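PDB 1TWI: diaminopimelate decarboxylase from Methanocaldococcus jannaschii, which catalyses the pyridoxal phosphate-dependent decarboxylation of meso-diaminopimelate to L-lysine, the last step of lysine biosynthesis by the diaminopimelate pathway. Local coordinates for residues A75-L80 with K99-P104; E38-N43 with S294-A299; L141-A146 with M199-V204. All coordinates share one frame; numbering follows the deposited sequence.

How the contacts relate
All three contacts involve the cofactor-binding alpha/beta barrel. Contact 2 comes nearest to the cofactor, the side chain of Ser-294 lying about 5 Å from the bound pyridoxal phosphate. The side chain of Thr-77 in contact 1 is about 13 Å from the bound pyridoxal phosphate. Contact 3 lies far from the cofactor and substrate sites. Contacts 1 and 2 are neighbours, with centres 16 Å apart: helix 74-82 turns Ile-76, Leu-79 and Leu-80 onto Ile-40, and Leu-80 CD2 comes 3.8 Å from Ile-40 CG2. Contact 3 is remote, its centre 28 Å from that of contact 1 and 37 Å from that of contact 2. Contact 2 joins regions 251 residues apart; the other two fall between them.

Contact 1: A75-L80 with K99-P104; sequences AITRLL and KLSNVP
Arg-78 and Ser-101 bring helix 74-82 against the last turn of helix 92-100, their CA atoms 4.7 Å apart. The arginine starts out alongside the other segment; CG already touches Ser-101, and NH1 comes closest. From CB, with CG anti to the carbonyl carbon (chi1 -75°), the chain passes Ser-101, where Arg-78 CG lies 3.8 Å from Ser-101 CA. CD then leads into a bend at chi3 (72°), and beyond it the guanidinium swings over to the helix end. NE is taken by the C-terminal tail of the second subunit, bonding to its Leu-433 O. At the tip, Arg-78 NH1 comes to 2.6 Å from Leu-100 O, which sits near the plane of the group at its edge; the N-H points well off the oxygen (116°), so the bond is weak. NH2 has a weak bond of its own to Leu-434 O of the second subunit. Ser-101 O lies over one guanidinium face. A water is centred over a face as well, and ties the two backbones together by donating to Arg-78 O at 3.1 Å and to Ser-101 O at 2.9 Å.

Deeper in, the hydroxyls Thr-77 OG1 and Ser-101 OG meet at 2.7 Å. Each is also tied to its own helix, the threonine to Leu-74 O and the serine to Ile-97 O, and Tyr-68 packs on both side chains. Asn-102, with positive phi, closes helix 92-100 in a Schellman motif. Arg-78 thus sets a cation beside carbonyls at a helix C-terminus, where the helix dipole would probably favour it, and the same guanidinium ties this part of the barrel across the dimer interface to the partner's tail.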
ATOM      1  N   ALA A  75       0.477  18.612  11.088  1.00 10.86           N
ATOM      2  CA  ALA A  75      -0.267  19.163  12.246  1.00 10.79           C
ATOM      3  C   ALA A  75      -0.167  18.182  13.438  1.00 11.03           C
ATOM      4  O   ALA A  75      -0.035  18.609  14.601  1.00 11.08           O
ATOM      5  CB  ALA A  75      -1.761  19.406  11.899  1.00  9.07           C
ATOM      6  N   ILE A  76      -0.254  16.884  13.140  1.00  9.19           N
ATOM      7  CA  ILE A  76      -0.211  15.865  14.214  1.00 10.26           C
ATOM      8  C   ILE A  76       1.155  15.886  14.909  1.00  9.90           C
ATOM      9  O   ILE A  76       1.232  15.819  16.136  1.00 10.80           O
ATOM     10  CB  ILE A  76      -0.500  14.425  13.650  1.00 10.26           C
ATOM     11  CG1 ILE A  76      -1.921  14.365  13.050  1.00  9.44           C
ATOM     12  CG2 ILE A  76      -0.320  13.356  14.760  1.00 10.00           C
ATOM     13  CD1 ILE A  76      -3.022  14.887  14.009  1.00 11.02           C
ATOM     14  N   THR A  77       2.242  15.961  14.122  1.00  9.63           N
ATOM     15  CA  THR A  77       3.576  15.990  14.699  1.00  8.17           C
ATOM     16  C   THR A  77       3.813  17.317  15.445  1.00  9.45           C
ATOM     17  O   THR A  77       4.475  17.336  16.490  1.00 10.61           O
ATOM     18  CB  THR A  77       4.688  15.739  13.604  1.00  9.48           C
ATOM     19  OG1 THR A  77       4.601  16.744  12.596  1.00 11.25           O
ATOM     20  CG2 THR A  77       4.514  14.353  12.968  1.00  8.53           C
ATOM     21  N   ARG A  78       3.257  18.426  14.955  1.00  9.77           N
ATOM     22  CA  ARG A  78       3.436  19.674  15.700  1.00 10.67           C
ATOM     23  C   ARG A  78       2.672  19.605  17.014  1.00 10.72           C
ATOM     24  O   ARG A  78       3.146  20.126  18.024  1.00 11.36           O
ATOM     25  CB  ARG A  78       3.018  20.923  14.862  1.00 10.93           C
ATOM     26  CG  ARG A  78       4.082  21.226  13.797  1.00 15.27           C
ATOM     27  CD  ARG A  78       3.880  22.498  12.992  1.00 15.69           C
ATOM     28  NE  ARG A  78       4.156  23.682  13.802  1.00 18.82           N
ATOM     29  CZ  ARG A  78       5.349  24.237  14.032  1.00 20.25           C
ATOM     30  NH1 ARG A  78       6.496  23.763  13.526  1.00 16.25           N
ATOM     31  NH2 ARG A  78       5.381  25.312  14.797  1.00 18.68           N
ATOM     32  N   LEU A  79       1.496  18.970  16.990  1.00 11.13           N
ATOM     33  CA  LEU A  79       0.702  18.808  18.223  1.00 10.71           C
ATOM     34  C   LEU A  79       1.552  18.031  19.211  1.00 11.62           C
ATOM     35  O   LEU A  79       1.766  18.462  20.366  1.00 10.70           O
ATOM     36  CB  LEU A  79      -0.575  18.004  17.929  1.00  8.82           C
ATOM     37  CG  LEU A  79      -1.404  17.525  19.173  1.00 11.66           C
ATOM     38  CD1 LEU A  79      -1.879  18.734  20.103  1.00  8.84           C
ATOM     39  CD2 LEU A  79      -2.580  16.663  18.662  1.00  8.79           C
ATOM     40  N   LEU A  80       2.025  16.844  18.775  1.00  9.47           N
ATOM     41  CA  LEU A  80       2.835  16.022  19.653  1.00 10.54           C
ATOM     42  C   LEU A  80       4.099  16.754  20.153  1.00 10.37           C
ATOM     43  O   LEU A  80       4.412  16.667  21.345  1.00 10.57           O
ATOM     44  CB  LEU A  80       3.135  14.632  18.996  1.00  9.15           C
ATOM     45  CG  LEU A  80       1.875  13.755  19.092  1.00 10.11           C
ATOM     46  CD1 LEU A  80       1.944  12.601  18.083  1.00 13.76           C
ATOM     47  CD2 LEU A  80       1.759  13.238  20.547  1.00 10.55           C
ATOM     48  N   LYS A  99      12.138  17.956  12.707  1.00 13.02           N
ATOM     49  CA  LYS A  99      12.809  19.245  12.912  1.00 13.02           C
ATOM     50  C   LYS A  99      11.866  20.375  12.526  1.00 12.89           C
ATOM     51  O   LYS A  99      11.810  21.351  13.253  1.00 13.64           O
ATOM     52  CB  LYS A  99      14.118  19.346  12.116  1.00 13.74           C
ATOM     53  CG  LYS A  99      15.199  18.371  12.527  1.00 14.41           C
ATOM     54  CD  LYS A  99      15.639  18.608  13.941  1.00 19.05           C
ATOM     55  CE  LYS A  99      16.654  19.792  14.025  1.00 22.58           C
ATOM     56  NZ  LYS A  99      17.131  20.033  15.427  1.00 22.74           N
ATOM     57  N   LEU A 100      11.126  20.264  11.411  1.00 12.89           N
ATOM     58  CA  LEU A 100      10.186  21.329  11.082  1.00 14.82           C
ATOM     59  C   LEU A 100       9.031  21.359  12.119  1.00 15.30           C
ATOM     60  O   LEU A 100       8.300  22.335  12.219  1.00 16.23           O
ATOM     61  CB  LEU A 100       9.590  21.164   9.676  1.00 13.91           C
ATOM     62  CG  LEU A 100      10.627  21.499   8.566  1.00 19.37           C
ATOM     63  CD1 LEU A 100       9.892  21.543   7.183  1.00 17.32           C
ATOM     64  CD2 LEU A 100      11.323  22.865   8.871  1.00 19.06           C
ATOM     65  N   SER A 101       8.885  20.312  12.913  1.00 15.20           N
ATOM     66  CA  SER A 101       7.779  20.321  13.894  1.00 14.32           C
ATOM     67  C   SER A 101       8.270  20.874  15.239  1.00 14.44           C
ATOM     68  O   SER A 101       7.511  20.926  16.206  1.00 14.71           O
ATOM     69  CB  SER A 101       7.265  18.899  14.100  1.00 11.69           C
ATOM     70  OG  SER A 101       6.647  18.417  12.910  1.00 12.57           O
ATOM     71  N   ASN A 102       9.548  21.230  15.277  1.00 15.61           N
ATOM     72  CA  ASN A 102      10.199  21.764  16.450  1.00 17.44           C
ATOM     73  C   ASN A 102      10.459  20.784  17.599  1.00 16.41           C
ATOM     74  O   ASN A 102      10.512  21.203  18.778  1.00 15.96           O
ATOM     75  CB  ASN A 102       9.406  22.973  16.993  1.00 21.78           C
ATOM     76  CG  ASN A 102      10.311  24.061  17.514  1.00 26.63           C
ATOM     77  OD1 ASN A 102      11.369  24.329  16.936  1.00 28.37           O
ATOM     78  ND2 ASN A 102       9.889  24.724  18.591  1.00 27.88           N
ATOM     79  N   VAL A 103      10.564  19.500  17.278  1.00 14.35           N
ATOM     80  CA  VAL A 103      10.915  18.487  18.285  1.00 11.39           C
ATOM     81  C   VAL A 103      12.395  18.745  18.625  1.00 13.08           C
ATOM     82  O   VAL A 103      13.237  18.840  17.743  1.00 13.00           O
ATOM     83  CB  VAL A 103      10.839  17.035  17.722  1.00 11.45           C
ATOM     84  CG1 VAL A 103      11.248  16.033  18.805  1.00  9.97           C
ATOM     85  CG2 VAL A 103       9.405  16.722  17.250  1.00 10.17           C
ATOM     86  N   PRO A 104      12.721  18.922  19.906  1.00 13.28           N
ATOM     87  CA  PRO A 104      14.112  19.157  20.346  1.00 14.17           C
ATOM     88  C   PRO A 104      15.035  17.990  19.848  1.00 13.79           C
ATOM     89  O   PRO A 104      14.677  16.797  19.929  1.00 12.31           O
ATOM     90  CB  PRO A 104      13.992  19.126  21.875  1.00 16.85           C
ATOM     91  CG  PRO A 104      12.552  19.494  22.173  1.00 15.69           C
ATOM     92  CD  PRO A 104      11.759  18.944  21.021  1.00 14.53           C
TER
HETATM   93  O   HOH W   1       5.154  22.258  17.170  1.00 23.31           O

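Contact 2: E38-N43 with S294-A299; sequences EQIKIN and SLVATA
A buried helical packing, pinned by the amide of Asn-43, joins the start of helix 37-58 to the helical segment 294-299, which leads into strand 300-311, at the junction of the barrel with the mixed beta sheet. Asn-43 ND2 donates to Thr-298 OG1 at 2.8 Å, nearly straight (160°), and to Leu-295 O at 3.1 Å (162°). Both acceptors lie close to the amide plane, so the group is held flat and its rotation fixed. Seen from Leu-295, the donor stands well above the carbonyl plane. Thr-298 OG1 occupies the position between its own N and carbonyl carbon (chi1 58°), which aims it at the amide. A water 2.7 Å from Asn-43 OD1 also bonds to Thr-298 OG1. Beside the amide, Leu-295 CD2 lies 3.8 Å from the backbone Asn-43 O.

At the other end, Ala-299 CB wedges between Ile-40 and Gln-39, tightly at 3.5 Å from Ile-40 CG1 and more loosely at 3.7 Å from Gln-39 CB.

Ser-294 follows Arg-293, a cofactor-binding residue, and its OG bonds to Tyr-47 further along helix 37-58. That helix follows strand 32-36, which pairs antiparallel with strand 300-311, so the contact packs together two chain passages between sheet and barrel. Ile-40 packs on helix 74-82, Leu-295 and Val-296 rest on barrel strand 62-67, and backbone bonds run from Ala-299 to Ser-36 and from Ala-297 to Gly-385.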
ATOM      1  N   GLU A  38      -8.055  15.942  21.267  1.00 10.76           N
ATOM      2  CA  GLU A  38      -8.122  15.550  22.691  1.00 12.54           C
ATOM      3  C   GLU A  38      -7.786  14.049  22.877  1.00 11.45           C
ATOM      4  O   GLU A  38      -7.163  13.670  23.863  1.00 12.09           O
ATOM      5  CB  GLU A  38      -9.537  15.862  23.247  1.00 14.70           C
ATOM      6  CG  GLU A  38      -9.796  15.478  24.718  1.00 19.35           C
ATOM      7  CD  GLU A  38      -8.941  16.236  25.751  1.00 23.68           C
ATOM      8  OE1 GLU A  38      -8.390  17.330  25.457  1.00 23.02           O
ATOM      9  OE2 GLU A  38      -8.845  15.716  26.891  1.00 26.89           O
ATOM     10  N   GLN A  39      -8.229  13.178  21.978  1.00 10.93           N
ATOM     11  CA  GLN A  39      -7.873  11.775  22.168  1.00 10.62           C
ATOM     12  C   GLN A  39      -6.312  11.592  22.138  1.00 11.73           C
ATOM     13  O   GLN A  39      -5.753  10.754  22.873  1.00 11.81           O
ATOM     14  CB  GLN A  39      -8.498  10.893  21.060  1.00 10.78           C
ATOM     15  CG  GLN A  39      -8.221   9.411  21.291  1.00  8.93           C
ATOM     16  CD  GLN A  39      -8.894   8.931  22.584  1.00  8.80           C
ATOM     17  OE1 GLN A  39      -8.228   8.604  23.598  1.00 13.40           O
ATOM     18  NE2 GLN A  39     -10.210   8.942  22.576  1.00  7.25           N
ATOM     19  N   ILE A  40      -5.615  12.322  21.251  1.00  9.45           N
ATOM     20  CA  ILE A  40      -4.156  12.218  21.212  1.00 10.10           C
ATOM     21  C   ILE A  40      -3.582  12.714  22.545  1.00 11.70           C
ATOM     22  O   ILE A  40      -2.640  12.095  23.105  1.00 10.59           O
ATOM     23  CB  ILE A  40      -3.528  13.035  20.026  1.00 10.93           C
ATOM     24  CG1 ILE A  40      -3.971  12.425  18.688  1.00  8.58           C
ATOM     25  CG2 ILE A  40      -1.972  13.006  20.116  1.00  9.71           C
ATOM     26  CD1 ILE A  40      -3.577  13.222  17.441  1.00  8.76           C
ATOM     27  N   LYS A  41      -4.117  13.817  23.076  1.00 10.76           N
ATOM     28  CA  LYS A  41      -3.607  14.309  24.371  1.00 13.45           C
ATOM     29  C   LYS A  41      -3.867  13.282  25.452  1.00 11.50           C
ATOM     30  O   LYS A  41      -3.009  13.057  26.330  1.00 11.81           O
ATOM     31  CB  LYS A  41      -4.285  15.627  24.803  1.00 14.97           C
ATOM     32  CG  LYS A  41      -4.019  16.822  23.833  1.00 19.29           C
ATOM     33  CD  LYS A  41      -4.660  18.100  24.459  1.00 23.91           C
ATOM     34  CE  LYS A  41      -4.940  19.121  23.410  1.00 27.63           C
ATOM     35  NZ  LYS A  41      -3.679  19.561  22.754  1.00 30.50           N
ATOM     36  N   ILE A  42      -5.031  12.666  25.409  1.00 12.66           N
ATOM     37  CA  ILE A  42      -5.323  11.610  26.421  1.00 12.25           C
ATOM     38  C   ILE A  42      -4.350  10.428  26.301  1.00 12.90           C
ATOM     39  O   ILE A  42      -3.792   9.941  27.315  1.00 10.41           O
ATOM     40  CB  ILE A  42      -6.759  11.069  26.244  1.00 11.98           C
ATOM     41  CG1 ILE A  42      -7.733  12.149  26.761  1.00 11.39           C
ATOM     42  CG2 ILE A  42      -6.891   9.658  26.963  1.00 11.16           C
ATOM     43  CD1 ILE A  42      -9.190  11.951  26.349  1.00 18.71           C
ATOM     44  N   ASN A  43      -4.121   9.968  25.067  1.00 12.25           N
ATOM     45  CA  ASN A  43      -3.220   8.810  24.904  1.00 11.89           C
ATOM     46  C   ASN A  43      -1.798   9.148  25.375  1.00 11.36           C
ATOM     47  O   ASN A  43      -1.135   8.336  26.025  1.00 11.60           O
ATOM     48  CB  ASN A  43      -3.213   8.344  23.417  1.00 11.03           C
ATOM     49  CG  ASN A  43      -4.563   7.768  22.976  1.00 11.96           C
ATOM     50  OD1 ASN A  43      -5.425   7.465  23.819  1.00 12.43           O
ATOM     51  ND2 ASN A  43      -4.763   7.612  21.656  1.00 10.37           N
ATOM     52  N   SER A 294      -0.144   3.162  19.698  1.00 11.88           N
ATOM     53  CA  SER A 294      -0.802   3.515  20.955  1.00 11.33           C
ATOM     54  C   SER A 294      -0.905   5.015  21.298  1.00 11.93           C
ATOM     55  O   SER A 294      -1.519   5.389  22.328  1.00 11.48           O
ATOM     56  CB  SER A 294      -0.201   2.706  22.144  1.00 10.01           C
ATOM     57  OG  SER A 294       1.182   2.946  22.278  1.00 11.53           O
ATOM     58  N   LEU A 295      -0.283   5.887  20.489  1.00 11.27           N
ATOM     59  CA  LEU A 295      -0.523   7.310  20.701  1.00 10.50           C
ATOM     60  C   LEU A 295      -1.586   7.852  19.758  1.00  9.88           C
ATOM     61  O   LEU A 295      -2.333   8.750  20.141  1.00 11.09           O
ATOM     62  CB  LEU A 295       0.708   8.194  20.468  1.00 10.45           C
ATOM     63  CG  LEU A 295       1.725   8.069  21.607  1.00 12.31           C
ATOM     64  CD1 LEU A 295       2.885   8.939  21.290  1.00 13.35           C
ATOM     65  CD2 LEU A 295       1.064   8.470  22.953  1.00 14.27           C
ATOM     66  N   VAL A 296      -1.648   7.356  18.524  1.00 10.00           N
ATOM     67  CA  VAL A 296      -2.584   7.960  17.597  1.00  9.72           C
ATOM     68  C   VAL A 296      -3.719   7.140  17.010  1.00 10.33           C
ATOM     69  O   VAL A 296      -4.671   7.718  16.507  1.00  9.71           O
ATOM     70  CB  VAL A 296      -1.798   8.644  16.407  1.00 10.35           C
ATOM     71  CG1 VAL A 296      -0.821   9.712  16.982  1.00  7.64           C
ATOM     72  CG2 VAL A 296      -0.966   7.571  15.583  1.00  5.52           C
ATOM     73  N   ALA A 297      -3.641   5.813  17.071  1.00 10.49           N
ATOM     74  CA  ALA A 297      -4.655   5.015  16.421  1.00 10.11           C
ATOM     75  C   ALA A 297      -6.082   5.318  16.819  1.00 10.10           C
ATOM     76  O   ALA A 297      -6.927   5.518  15.943  1.00  9.10           O
ATOM     77  CB  ALA A 297      -4.378   3.468  16.659  1.00 10.15           C
ATOM     78  N   THR A 298      -6.350   5.321  18.127  1.00  9.91           N
ATOM     79  CA  THR A 298      -7.731   5.534  18.604  1.00 10.46           C
ATOM     80  C   THR A 298      -8.234   6.972  18.400  1.00 11.53           C
ATOM     81  O   THR A 298      -9.394   7.250  18.652  1.00 12.33           O
ATOM     82  CB  THR A 298      -7.855   5.203  20.133  1.00 10.38           C
ATOM     83  OG1 THR A 298      -6.955   6.007  20.864  1.00 10.17           O
ATOM     84  CG2 THR A 298      -7.531   3.730  20.392  1.00  9.13           C
ATOM     85  N   ALA A 299      -7.356   7.891  17.978  1.00 10.02           N
ATOM     86  CA  ALA A 299      -7.784   9.265  17.751  1.00 11.28           C
ATOM     87  C   ALA A 299      -8.347   9.459  16.318  1.00 10.30           C
ATOM     88  O   ALA A 299      -8.949  10.508  16.024  1.00 10.69           O
ATOM     89  CB  ALA A 299      -6.580  10.249  17.956  1.00 10.72           C
TER
HETATM   90  O   HOH W   2      -7.221   5.481  23.635  1.00 16.00           O

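Contact 3: L141-A146 with M199-V204; sequences LINETA and MEYVNV
Leu-141 O is gripped twice by Thr-145, through N at 2.9 Å and OG1 at 2.7 Å, from opposite faces of the carbonyl plane, on the helix face turned from the one where Asn-143 meets Met-199 and Tyr-201. Thr-145 OG1 also bonds to Lys-117 NZ, which links the turn to helix 117-125.

On the contact side, Asn-143 carries most of the interface. Its CG is anti to the backbone N (chi1 179°), sending the amide into the bend that joins helix 188-198 to strand 202-208. There the amide lies between Met-199 and Tyr-201. Met-199 runs obliquely across it, with SD 3.6 Å from Asn-143 CB. The tyrosine offers its ring edge, the amide and ring planes being 49° apart. The atom modelled as Asn-143 ND2 is 2.9 Å from Tyr-201 N, but the amide is probably turned over in the model.

Hydrocarbon contacts flank the amide. Val-202 CG1 touches Asn-143 CA at 3.7 Å and Ile-142 CG2 at 4.0 Å, the two branched side chains crossing at about a right angle. One turn along the helix, Ala-146 CB rests on Tyr-201 CB at 3.6 Å.

The helix thereby reaches past strand 153-160, which immediately follows it, to the entry of the parallel neighbour strand 202-208, at the N-terminal ends of the barrel strands. If the amide is turned back, its oxygen may accept from Tyr-201 N, which would give the contact a polar centre amid mostly van der Waals contacts.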
ATOM      1  N   LEU A 141      29.836   3.309   8.602  1.00 11.18           N
ATOM      2  CA  LEU A 141      29.467   4.458   7.796  1.00 12.99           C
ATOM      3  C   LEU A 141      29.249   5.695   8.647  1.00 12.83           C
ATOM      4  O   LEU A 141      29.648   6.826   8.284  1.00 11.78           O
ATOM      5  CB  LEU A 141      28.210   4.127   6.953  1.00 15.01           C
ATOM      6  CG  LEU A 141      27.592   5.340   6.222  1.00 17.89           C
ATOM      7  CD1 LEU A 141      28.571   5.878   5.161  1.00 18.52           C
ATOM      8  CD2 LEU A 141      26.289   4.878   5.523  1.00 16.13           C
ATOM      9  N   ILE A 142      28.638   5.528   9.822  1.00 12.68           N
ATOM     10  CA  ILE A 142      28.415   6.701  10.672  1.00 10.08           C
ATOM     11  C   ILE A 142      29.759   7.284  11.167  1.00 12.07           C
ATOM     12  O   ILE A 142      29.952   8.514  11.185  1.00 10.63           O
ATOM     13  CB  ILE A 142      27.558   6.336  11.936  1.00 10.82           C
ATOM     14  CG1 ILE A 142      26.086   6.075  11.508  1.00 10.58           C
ATOM     15  CG2 ILE A 142      27.644   7.427  12.971  1.00 11.13           C
ATOM     16  CD1 ILE A 142      25.236   5.354  12.643  1.00  7.19           C
ATOM     17  N   ASN A 143      30.676   6.412  11.594  1.00 11.45           N
ATOM     18  CA  ASN A 143      31.961   6.902  12.117  1.00 13.07           C
ATOM     19  C   ASN A 143      32.734   7.605  10.946  1.00 13.15           C
ATOM     20  O   ASN A 143      33.332   8.654  11.140  1.00 13.60           O
ATOM     21  CB  ASN A 143      32.769   5.708  12.671  1.00 13.70           C
ATOM     22  CG  ASN A 143      34.108   6.108  13.213  1.00 15.36           C
ATOM     23  OD1 ASN A 143      35.128   5.681  12.673  1.00 17.38           O
ATOM     24  ND2 ASN A 143      34.134   6.915  14.275  1.00  9.18           N
ATOM     25  N   GLU A 144      32.705   7.015   9.748  1.00 14.42           N
ATOM     26  CA  GLU A 144      33.398   7.624   8.598  1.00 15.22           C
ATOM     27  C   GLU A 144      32.750   8.981   8.238  1.00 15.43           C
ATOM     28  O   GLU A 144      33.436   9.950   7.923  1.00 14.07           O
ATOM     29  CB  GLU A 144      33.343   6.689   7.381  1.00 16.91           C
ATOM     30  CG  GLU A 144      34.342   5.511   7.403  1.00 25.88           C
ATOM     31  CD  GLU A 144      33.966   4.427   6.365  1.00 31.18           C
ATOM     32  OE1 GLU A 144      34.664   3.373   6.281  1.00 33.93           O
ATOM     33  OE2 GLU A 144      32.952   4.634   5.630  1.00 34.57           O
ATOM     34  N   THR A 145      31.419   9.061   8.290  1.00 14.31           N
ATOM     35  CA  THR A 145      30.731  10.312   7.954  1.00 14.34           C
ATOM     36  C   THR A 145      30.974  11.397   9.005  1.00 15.49           C
ATOM     37  O   THR A 145      31.216  12.592   8.681  1.00 15.10           O
ATOM     38  CB  THR A 145      29.224  10.027   7.777  1.00 13.46           C
ATOM     39  OG1 THR A 145      29.098   9.027   6.762  1.00 14.31           O
ATOM     40  CG2 THR A 145      28.480  11.287   7.376  1.00 15.48           C
ATOM     41  N   ALA A 146      30.916  10.992  10.269  1.00 14.41           N
ATOM     42  CA  ALA A 146      31.188  11.915  11.370  1.00 14.29           C
ATOM     43  C   ALA A 146      32.636  12.439  11.175  1.00 14.88           C
ATOM     44  O   ALA A 146      32.915  13.628  11.380  1.00 14.48           O
ATOM     45  CB  ALA A 146      31.069  11.141  12.747  1.00 12.49           C
ATOM     46  N   MET A 199      36.406   3.430  17.953  1.00 22.45           N
ATOM     47  CA  MET A 199      36.310   4.447  16.902  1.00 21.47           C
ATOM     48  C   MET A 199      36.456   5.831  17.515  1.00 21.81           C
ATOM     49  O   MET A 199      36.047   6.034  18.638  1.00 22.84           O
ATOM     50  CB  MET A 199      34.967   4.334  16.195  1.00 19.28           C
ATOM     51  CG  MET A 199      34.962   3.173  15.272  1.00 18.12           C
ATOM     52  SD  MET A 199      33.296   2.862  14.738  1.00 18.22           S
ATOM     53  CE  MET A 199      33.631   1.592  13.616  1.00 17.28           C
ATOM     54  N   GLU A 200      37.006   6.793  16.769  1.00 20.78           N
ATOM     55  CA  GLU A 200      37.202   8.120  17.317  1.00 21.09           C
ATOM     56  C   GLU A 200      36.095   9.094  17.083  1.00 20.28           C
ATOM     57  O   GLU A 200      36.080  10.147  17.721  1.00 22.60           O
ATOM     58  CB  GLU A 200      38.492   8.720  16.742  1.00 23.83           C
ATOM     59  CG  GLU A 200      39.636   7.727  16.806  1.00 30.29           C
ATOM     60  CD  GLU A 200      41.004   8.336  16.392  1.00 35.73           C
ATOM     61  OE1 GLU A 200      41.105   8.927  15.273  1.00 37.98           O
ATOM     62  OE2 GLU A 200      41.964   8.220  17.193  1.00 38.20           O
ATOM     63  N   TYR A 201      35.160   8.790  16.184  1.00 18.41           N
ATOM     64  CA  TYR A 201      34.116   9.768  15.897  1.00 17.26           C
ATOM     65  C   TYR A 201      32.702   9.405  16.302  1.00 16.11           C
ATOM     66  O   TYR A 201      31.770   9.976  15.781  1.00 15.53           O
ATOM     67  CB  TYR A 201      34.153  10.160  14.384  1.00 18.74           C
ATOM     68  CG  TYR A 201      35.548  10.585  13.935  1.00 21.77           C
ATOM     69  CD1 TYR A 201      36.502   9.636  13.614  1.00 22.84           C
ATOM     70  CD2 TYR A 201      35.932  11.924  13.956  1.00 22.77           C
ATOM     71  CE1 TYR A 201      37.823  10.012  13.336  1.00 27.12           C
ATOM     72  CE2 TYR A 201      37.242  12.311  13.672  1.00 26.20           C
ATOM     73  CZ  TYR A 201      38.176  11.347  13.370  1.00 26.42           C
ATOM     74  OH  TYR A 201      39.498  11.682  13.087  1.00 30.93           O
ATOM     75  N   VAL A 202      32.538   8.465  17.228  1.00 16.72           N
ATOM     76  CA  VAL A 202      31.173   8.123  17.676  1.00 16.27           C
ATOM     77  C   VAL A 202      31.277   8.082  19.195  1.00 16.95           C
ATOM     78  O   VAL A 202      32.364   7.879  19.743  1.00 17.44           O
ATOM     79  CB  VAL A 202      30.628   6.740  17.113  1.00 15.09           C
ATOM     80  CG1 VAL A 202      30.618   6.756  15.550  1.00 13.21           C
ATOM     81  CG2 VAL A 202      31.489   5.540  17.637  1.00 14.56           C
ATOM     82  N   ASN A 203      30.131   8.279  19.834  1.00 17.38           N
ATOM     83  CA  ASN A 203      29.966   8.314  21.258  1.00 17.19           C
ATOM     84  C   ASN A 203      28.819   7.350  21.585  1.00 17.06           C
ATOM     85  O   ASN A 203      27.664   7.608  21.192  1.00 16.42           O
ATOM     86  CB  ASN A 203      29.600   9.755  21.652  1.00 19.94           C
ATOM     87  CG  ASN A 203      29.204   9.891  23.098  1.00 21.63           C
ATOM     88  OD1 ASN A 203      28.101  10.388  23.398  1.00 25.65           O
ATOM     89  ND2 ASN A 203      30.070   9.484  23.990  1.00 21.28           N
ATOM     90  N   VAL A 204      29.155   6.267  22.296  1.00 16.17           N
ATOM     91  CA  VAL A 204      28.213   5.202  22.703  1.00 16.73           C
ATOM     92  C   VAL A 204      27.290   5.720  23.779  1.00 14.93           C
ATOM     93  O   VAL A 204      27.772   6.036  24.875  1.00 16.60           O
ATOM     94  CB  VAL A 204      28.993   3.957  23.256  1.00 16.02           C
ATOM     95  CG1 VAL A 204      27.981   2.868  23.723  1.00 16.48           C
ATOM     96  CG2 VAL A 204      29.876   3.354  22.139  1.00 18.80           C
TER